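Local atomic coordinates of putative SnoaL-like polyketide cyclase (Jannaschia sp., PDB entry 3KKG), a protein that is of unconfirmed function but belongs to the SnoaL-like polyketide cyclases of the NTF2 clan and probably acts as a lyase or cyclase. Residues E21-Q26 / V63-F68; I44-Q49 / T131-V136; D96-F99 / P103-G106. All blocks are in the same frame, centred on the assembly; numbering follows the deposited sequence. Where two conformers were deposited one is given.

Contact 2 is the buried one, while contacts 1 and 3 lie at the surface. Contact 1 is aromatic and backbone packing between a loop and helix 54-67. Contact 2 adds a strong polar tie, a histidine ring nitrogen gripped by a backbone N-H where strand 123-131 passes into helix 133-140. Contact 3 joins two limbs of one loop through prolines and glycines, with no hydrogen bond across it. The end of helix 54-67 and the residue after it link the sites: Leu64 CD1 packs on Phe45 CE1 (3.8 Å) of contact 2, and Phe68 meets Phe99 of contact 3 ring edge to ring face. Phe99 in turn touches Leu133 and Val136, so residues of all three contacts adjoin.

Contact 1 (E21-Q26 / V63-F68); sequences EGWGAQ and VLFEGF
Phe65 reaches out of helix 54-67 and sets its ring against the 21-26 loop, one face over the backbone of Gly24 and the outer edge against Trp23. The CH-pi contact is nearly ideal: Gly24 CA stands 3.5 Å from the Phe65 ring centroid, only 3° off the ring normal. The absence of a side chain at Gly24 lets the Phe65 ring lie directly on the backbone, with Gly24 C 3.5 Å from Phe65 CD2. With Trp23 the geometry is T-shaped, the Phe65 edge directed at the face of the six-membered ring of Trp23, planes at 88° and centroids 4.9 Å apart; Phe65 CZ comes within 3.6 Å of Trp23 CZ2. Trp23 CG lies anti to its backbone N (chi1 -177°), which swings the indole toward the helix, and NE1 is anchored on Leu71 O. Replacing Phe65 by an alanine would probably leave Gly24 CA and the indole face without their aromatic partner and open a gap between loop and helix. Trp23 starts a type I turn that ends at Gln26. The contact thus fastens the end of helix 54-67 to the loop running from helix 6-16 to helix 29-36.

Contact 2 (I44-Q49 / T131-V136); sequences IFHSNQ and TDLLAV
His46 and Thr131 carry the polar part of this contact. Thr131 N donates to His46 NE2 at 2.9 Å in an almost straight bond (173°), although the donor stands 33° out of the imidazole plane. Thr131 O lies 3.5 Å from the same NE2, but with NE2 already the acceptor for Thr131 N this weak approach is not an addition to the short bond. His46 occupies the second position of the type II' turn from Phe45 to Asn48 with a positive phi of 55°, a place more often held by glycine; its CG lies anti to the carbonyl carbon, beside the backbone N, and the ring is thereby carried toward Thr131.

The apolar part centres on Leu133, which lies over a face of the imidazole: its CD2 is 4.1 Å from the His46 ring centroid in a CH-pi contact, and its CB is 3.8 Å from His46 NE2. The same methyl, Leu133 CD2, meets Phe45 CE2 at 3.8 Å, so one branch serves both rings.

Capping fixes the helix start beside them. Asp132 is the N-cap of helix 133-140, its OD1 accepting from Ala135 N (3.0 Å) from above the carboxylate plane. Its other oxygen, OD2, bonds Ser47 OG of the second subunit, which makes this corner part of the dimer interface.

Around the contact, backbone bonds from Ile44 to Met127 and from His46 to Tyr129 tie strand 41-45 and the residue after it to the parallel strand 123-131. Thr131 OG1 bonds Pro112 O of strand 108-120, and Phe45 packs edge-to-face with Phe60 of helix 54-67.

Contact 3 (D96-F99 / P103-G106); sequences DGPF and PPSG
The long loop between the antiparallel neighbours 84-94 and 108-120 folds back on itself here, Pro104 of its returning limb pressed against Asp96, Gly97 and Pro98 of its outgoing limb. The two limbs run in opposite directions, 166° apart, and bring Asp96 opposite Gly106, Gly97 opposite Pro104 and Pro98 opposite Pro103. They do not form a strand ladder: no hydrogen bond spans them, and Pro98, Pro103 and Pro104 have no backbone N-H to offer.

Pro104 does most of the touching, its CB directed toward the opposing limb and the rest of the ring lying along it. Its CB meets the carbonyl oxygen of Asp96 at 3.4 Å. Further round the ring, Pro104 CG lies 3.9 Å from Gly97 C, the carbonyl carbon, while Pro104 CD lies 3.8 Å from Pro98 N. The two pyrrolidines approach obliquely, with Pro98 CD 4.2 Å from Pro104 CD, the one contact between apolar side chains here. Gly97 O also lies 3.7 Å from Pro104 CA.

The side chain of Asp96 sets off away from the returning limb, but its CG stands anti to the carbonyl carbon (chi1 -75°), and the carboxylate comes back so that OD1 lies 3.7 Å from Gly106 CA. Gly106 has a positive phi of 77°, a conformation that glycine adopts easily.

Gln95, just before the loop's outgoing limb, serves both sides: its OE1 bonds Ser105 OG, its backbone pairs with Gly106, and its NE2 reaches Gly97 O and Pro103 O weakly. Gly97 also bonds the backbone of Gly67 at the end of helix 54-67. Phe99 packs on Met137 and Ile140, and Ser105 on Ile140, so the doubled loop rests between that helix end and helix 133-140.

Contact 1 (E21-Q26 / V63-F68)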
loop_
_atom_site.group_PDB
_atom_site.type_symbol
_atom_site.label_atom_id
_atom_site.label_comp_id
_atom_site.label_asym_id
_atom_site.label_seq_id
_atom_site.Cartn_x
_atom_site.Cartn_y
_atom_site.Cartn_z
ATOM N N GLU A 21 18.079 5.518 -10.964
ATOM C CA GLU A 21 18.204 6.514 -12.039
ATOM C C GLU A 21 16.865 7.182 -12.432
ATOM O O GLU A 21 16.840 8.306 -12.944
ATOM C CB GLU A 21 18.851 5.916 -13.276
ATOM C CG GLU A 21 18.221 4.654 -13.842
ATOM C CD GLU A 21 18.887 3.345 -13.361
ATOM O OE1 GLU A 21 19.029 3.093 -12.130
ATOM O OE2 GLU A 21 19.267 2.541 -14.244
ATOM N N GLY A 22 15.750 6.482 -12.194
ATOM C CA GLY A 22 14.412 6.986 -12.500
ATOM C C GLY A 22 13.685 7.578 -11.309
ATOM O O GLY A 22 12.492 7.853 -11.384
ATOM N N TRP A 23 14.389 7.775 -10.203
ATOM C CA TRP A 23 13.786 8.371 -8.979
ATOM C C TRP A 23 13.690 9.887 -9.155
ATOM O O TRP A 23 14.658 10.514 -9.620
ATOM C CB TRP A 23 14.649 8.059 -7.770
ATOM C CG TRP A 23 14.126 8.535 -6.463
ATOM C CD1 TRP A 23 14.757 9.389 -5.623
ATOM C CD2 TRP A 23 12.876 8.192 -5.837
ATOM N NE1 TRP A 23 13.991 9.595 -4.500
ATOM C CE2 TRP A 23 12.835 8.877 -4.607
ATOM C CE3 TRP A 23 11.800 7.367 -6.189
ATOM C CZ2 TRP A 23 11.761 8.794 -3.742
ATOM C CZ3 TRP A 23 10.742 7.266 -5.318
ATOM C CH2 TRP A 23 10.758 7.975 -4.087
ATOM N N GLY A 24 12.566 10.460 -8.726
ATOM C CA GLY A 24 12.270 11.851 -9.059
ATOM C C GLY A 24 13.212 12.865 -8.445
ATOM O O GLY A 24 13.228 14.044 -8.854
ATOM N N ALA A 25 14.007 12.474 -7.477
ATOM C CA ALA A 25 15.024 13.314 -6.907
ATOM C C ALA A 25 16.321 13.315 -7.728
ATOM O O ALA A 25 17.209 14.089 -7.411
ATOM C CB ALA A 25 15.336 12.950 -5.486
ATOM N N GLN A 26 16.415 12.458 -8.755
ATOM C CA GLN A 26 17.622 12.256 -9.546
ATOM C C GLN A 26 17.475 12.902 -10.920
ATOM O O GLN A 26 16.567 12.562 -11.706
ATOM C CB GLN A 26 17.833 10.741 -9.718
ATOM C CG GLN A 26 19.029 10.306 -10.581
ATOM C CD GLN A 26 20.320 10.869 -10.060
ATOM O OE1 GLN A 26 20.595 10.796 -8.856
ATOM N NE2 GLN A 26 21.119 11.450 -10.957
ATOM N N VAL A 63 5.507 17.286 -9.692
ATOM C CA VAL A 63 4.839 18.105 -8.657
ATOM C C VAL A 63 5.113 17.565 -7.275
ATOM O O VAL A 63 5.451 18.286 -6.356
ATOM C CB VAL A 63 3.309 18.251 -8.910
ATOM C CG1 VAL A 63 2.586 18.874 -7.682
ATOM C CG2 VAL A 63 3.074 19.046 -10.151
ATOM N N LEU A 64 4.983 16.254 -7.104
ATOM C CA LEU A 64 5.267 15.688 -5.810
ATOM C C LEU A 64 6.681 16.010 -5.334
ATOM O O LEU A 64 6.914 16.344 -4.180
ATOM C CB LEU A 64 5.031 14.153 -5.812
ATOM C CG LEU A 64 3.633 13.624 -6.127
ATOM C CD1 LEU A 64 3.643 12.076 -6.229
ATOM C CD2 LEU A 64 2.634 14.082 -5.063
ATOM N N PHE A 65 7.689 15.820 -6.212
ATOM C CA PHE A 65 9.063 16.058 -5.862
ATOM C C PHE A 65 9.430 17.531 -5.640
ATOM O O PHE A 65 10.433 17.808 -5.038
ATOM C CB PHE A 65 10.014 15.365 -6.850
ATOM C CG PHE A 65 10.120 13.872 -6.575
ATOM C CD1 PHE A 65 9.236 13.000 -7.117
ATOM C CD2 PHE A 65 11.091 13.405 -5.725
ATOM C CE1 PHE A 65 9.272 11.650 -6.824
ATOM C CE2 PHE A 65 11.184 12.072 -5.433
ATOM C CZ PHE A 65 10.265 11.182 -5.978
ATOM N N GLU A 66 8.610 18.463 -6.121
ATOM C CA GLU A 66 8.835 19.840 -5.720
ATOM C C GLU A 66 8.659 20.009 -4.202
ATOM O O GLU A 66 9.232 20.892 -3.587
ATOM C CB GLU A 66 7.917 20.784 -6.488
ATOM C CG GLU A 66 8.373 20.896 -7.898
ATOM C CD GLU A 66 7.421 21.608 -8.792
ATOM O OE1 GLU A 66 6.309 22.009 -8.358
ATOM O OE2 GLU A 66 7.812 21.795 -9.958
ATOM N N GLY A 67 7.807 19.204 -3.606
ATOM C CA GLY A 67 7.592 19.303 -2.186
ATOM C C GLY A 67 8.774 18.762 -1.406
ATOM O O GLY A 67 9.077 19.288 -0.338
ATOM N N PHE A 68 9.372 17.673 -1.919
ATOM C CA PHE A 68 10.465 16.979 -1.222
ATOM C C PHE A 68 11.623 16.791 -2.226
ATOM O O PHE A 68 11.866 15.690 -2.685
ATOM C CB PHE A 68 10.013 15.637 -0.693
ATOM C CG PHE A 68 8.944 15.711 0.358
ATOM C CD1 PHE A 68 7.615 15.790 -0.003
ATOM C CD2 PHE A 68 9.257 15.741 1.721
ATOM C CE1 PHE A 68 6.627 15.870 0.956
ATOM C CE2 PHE A 68 8.252 15.772 2.701
ATOM C CZ PHE A 68 6.944 15.855 2.312
#

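Contact 2 (I44-Q49 / T131-V136)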
loop_
_atom_site.group_PDB
_atom_site.type_symbol
_atom_site.label_atom_id
_atom_site.label_comp_id
_atom_site.label_asym_id
_atom_site.label_seq_id
_atom_site.Cartn_x
_atom_site.Cartn_y
_atom_site.Cartn_z
ATOM N N ILE A 44 -1.687 5.950 -10.409
ATOM C CA ILE A 44 -2.783 5.981 -9.463
ATOM C C ILE A 44 -2.166 6.307 -8.096
ATOM O O ILE A 44 -1.292 5.551 -7.614
ATOM C CB ILE A 44 -3.520 4.628 -9.413
ATOM C CG1 ILE A 44 -4.236 4.369 -10.749
ATOM C CG2 ILE A 44 -4.533 4.589 -8.240
ATOM C CD1 ILE A 44 -4.785 2.947 -10.899
ATOM N N PHE A 45 -2.557 7.444 -7.530
ATOM C CA PHE A 45 -1.999 7.929 -6.283
ATOM C C PHE A 45 -3.051 7.747 -5.216
ATOM O O PHE A 45 -4.062 8.450 -5.226
ATOM C CB PHE A 45 -1.609 9.388 -6.456
ATOM C CG PHE A 45 -0.937 10.006 -5.285
ATOM C CD1 PHE A 45 0.358 9.733 -5.012
ATOM C CD2 PHE A 45 -1.597 10.906 -4.494
ATOM C CE1 PHE A 45 1.031 10.385 -3.977
ATOM C CE2 PHE A 45 -0.940 11.538 -3.417
ATOM C CZ PHE A 45 0.349 11.238 -3.156
ATOM N N HIS A 46 -2.875 6.786 -4.322
ATOM C CA HIS A 46 -3.854 6.461 -3.294
ATOM C C HIS A 46 -5.208 6.175 -4.009
ATOM O O HIS A 46 -5.277 5.335 -4.894
ATOM C CB HIS A 46 -3.886 7.562 -2.205
ATOM C CG HIS A 46 -2.589 7.712 -1.486
ATOM N ND1 HIS A 46 -1.558 8.476 -1.993
ATOM C CD2 HIS A 46 -2.079 7.082 -0.397
ATOM C CE1 HIS A 46 -0.487 8.333 -1.212
ATOM N NE2 HIS A 46 -0.779 7.489 -0.249
ATOM N N SER A 47 -6.320 6.795 -3.573
ATOM C CA SER A 47 -7.627 6.564 -4.188
ATOM C C SER A 47 -7.936 7.592 -5.275
ATOM O O SER A 47 -9.058 7.587 -5.822
ATOM C CB SER A 47 -8.771 6.572 -3.168
ATOM O OG SER A 47 -8.983 7.866 -2.675
ATOM N N ASN A 48 -6.958 8.437 -5.627
ATOM C CA ASN A 48 -7.197 9.454 -6.704
ATOM C C ASN A 48 -7.483 8.782 -8.028
ATOM O O ASN A 48 -7.059 7.675 -8.288
ATOM C CB ASN A 48 -6.018 10.371 -6.952
ATOM C CG ASN A 48 -5.695 11.300 -5.819
ATOM O OD1 ASN A 48 -4.746 12.104 -5.940
ATOM N ND2 ASN A 48 -6.406 11.197 -4.731
ATOM N N GLN A 49 -8.249 9.475 -8.886
ATOM C CA GLN A 49 -8.480 8.957 -10.214
ATOM C C GLN A 49 -7.122 8.839 -10.931
ATOM O O GLN A 49 -6.190 9.607 -10.663
ATOM C CB GLN A 49 -9.476 9.815 -11.010
ATOM C CG GLN A 49 -8.991 11.188 -11.458
ATOM C CD GLN A 49 -9.977 11.888 -12.412
ATOM O OE1 GLN A 49 -11.160 11.543 -12.474
ATOM N NE2 GLN A 49 -9.484 12.881 -13.146
ATOM N N THR A 131 1.359 5.623 0.538
ATOM C CA THR A 131 2.151 5.845 1.752
ATOM C C THR A 131 1.229 6.154 2.900
ATOM O O THR A 131 0.030 6.037 2.782
ATOM C CB THR A 131 3.258 6.871 1.499
ATOM O OG1 THR A 131 4.136 6.907 2.651
ATOM C CG2 THR A 131 2.730 8.293 1.280
ATOM N N ASP A 132 1.782 6.625 4.029
ATOM C CA ASP A 132 0.905 7.127 5.100
ATOM C C ASP A 132 0.751 8.635 4.873
ATOM O O ASP A 132 1.368 9.492 5.495
ATOM C CB ASP A 132 1.516 6.880 6.467
ATOM C CG ASP A 132 0.508 7.139 7.584
ATOM O OD1 ASP A 132 -0.532 7.814 7.334
ATOM O OD2 ASP A 132 0.767 6.712 8.736
ATOM N N LEU A 133 -0.092 8.964 3.891
ATOM C CA LEU A 133 -0.258 10.331 3.488
ATOM C C LEU A 133 -0.948 11.143 4.574
ATOM O O LEU A 133 -0.623 12.323 4.718
ATOM C CB LEU A 133 -1.041 10.424 2.174
ATOM C CG LEU A 133 -1.114 11.783 1.499
ATOM C CD1 LEU A 133 0.244 12.294 1.077
ATOM C CD2 LEU A 133 -2.029 11.680 0.252
ATOM N N LEU A 134 -1.823 10.557 5.373
ATOM C CA LEU A 134 -2.425 11.289 6.489
ATOM C C LEU A 134 -1.339 11.713 7.482
ATOM O O LEU A 134 -1.293 12.863 7.959
ATOM C CB LEU A 134 -3.456 10.416 7.219
ATOM C CG LEU A 134 -4.105 11.070 8.420
ATOM C CD1 LEU A 134 -4.881 12.339 7.997
ATOM C CD2 LEU A 134 -5.027 10.044 9.151
ATOM N N ALA A 135 -0.391 10.821 7.783
ATOM C CA ALA A 135 0.656 11.174 8.695
ATOM C C ALA A 135 1.539 12.274 8.092
ATOM O O ALA A 135 1.988 13.187 8.826
ATOM C CB ALA A 135 1.518 9.966 9.091
ATOM N N VAL A 136 1.822 12.193 6.802
ATOM C CA VAL A 136 2.642 13.222 6.141
ATOM C C VAL A 136 1.941 14.579 6.222
ATOM O O VAL A 136 2.531 15.603 6.651
ATOM C CB VAL A 136 2.967 12.859 4.696
ATOM C CG1 VAL A 136 3.590 14.056 3.934
ATOM C CG2 VAL A 136 3.920 11.627 4.607
#

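Contact 3 (D96-F99 / P103-G106)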
loop_
_atom_site.group_PDB
_atom_site.type_symbol
_atom_site.label_atom_id
_atom_site.label_comp_id
_atom_site.label_asym_id
_atom_site.label_seq_id
_atom_site.Cartn_x
_atom_site.Cartn_y
_atom_site.Cartn_z
ATOM N N ASP A 96 10.735 20.879 1.776
ATOM C CA ASP A 96 11.322 22.156 1.484
ATOM C C ASP A 96 10.629 22.946 0.368
ATOM O O ASP A 96 10.994 24.081 0.085
ATOM C CB ASP A 96 12.776 21.975 1.060
ATOM C CG ASP A 96 13.741 21.650 2.237
ATOM O OD1 ASP A 96 13.406 21.874 3.401
ATOM O OD2 ASP A 96 14.865 21.220 1.896
ATOM N N GLY A 97 9.677 22.285 -0.274
ATOM C CA GLY A 97 8.820 22.950 -1.282
ATOM C C GLY A 97 7.342 22.780 -1.008
ATOM O O GLY A 97 6.920 22.046 -0.127
ATOM N N PRO A 98 6.542 23.496 -1.818
ATOM C CA PRO A 98 5.120 23.348 -1.655
ATOM C C PRO A 98 4.668 21.927 -1.934
ATOM O O PRO A 98 5.239 21.265 -2.820
ATOM C CB PRO A 98 4.528 24.257 -2.742
ATOM C CG PRO A 98 5.591 24.817 -3.466
ATOM C CD PRO A 98 6.916 24.371 -2.927
ATOM N N PHE A 99 3.735 21.428 -1.146
ATOM C CA PHE A 99 3.242 20.021 -1.308
ATOM C C PHE A 99 1.733 19.926 -1.020
ATOM O O PHE A 99 1.308 20.145 0.094
ATOM C CB PHE A 99 3.994 19.103 -0.343
ATOM C CG PHE A 99 3.707 17.634 -0.551
ATOM C CD1 PHE A 99 4.222 16.979 -1.657
ATOM C CD2 PHE A 99 2.977 16.921 0.364
ATOM C CE1 PHE A 99 4.003 15.602 -1.814
ATOM C CE2 PHE A 99 2.739 15.573 0.171
ATOM C CZ PHE A 99 3.284 14.919 -0.896
ATOM N N PRO A 103 2.287 25.141 2.123
ATOM C CA PRO A 103 3.507 25.871 1.859
ATOM C C PRO A 103 4.681 25.127 2.448
ATOM O O PRO A 103 4.532 24.354 3.394
ATOM C CB PRO A 103 3.289 27.181 2.585
ATOM C CG PRO A 103 1.801 27.353 2.530
ATOM C CD PRO A 103 1.295 25.981 2.828
ATOM N N PRO A 104 5.875 25.355 1.883
ATOM C CA PRO A 104 7.024 24.649 2.434
ATOM C C PRO A 104 7.188 24.906 3.935
ATOM O O PRO A 104 7.233 26.044 4.433
ATOM C CB PRO A 104 8.214 25.223 1.669
ATOM C CG PRO A 104 7.726 26.229 0.802
ATOM C CD PRO A 104 6.205 26.220 0.754
ATOM N N SER A 105 7.339 23.804 4.659
ATOM C CA SER A 105 7.505 23.851 6.121
ATOM C C SER A 105 8.883 23.460 6.572
ATOM O O SER A 105 9.301 23.828 7.658
ATOM C CB SER A 105 6.545 22.904 6.830
ATOM O OG SER A 105 6.808 21.544 6.527
ATOM N N GLY A 106 9.627 22.711 5.721
ATOM C CA GLY A 106 10.890 22.136 6.129
ATOM C C GLY A 106 10.779 20.897 7.022
ATOM O O GLY A 106 11.798 20.365 7.424
#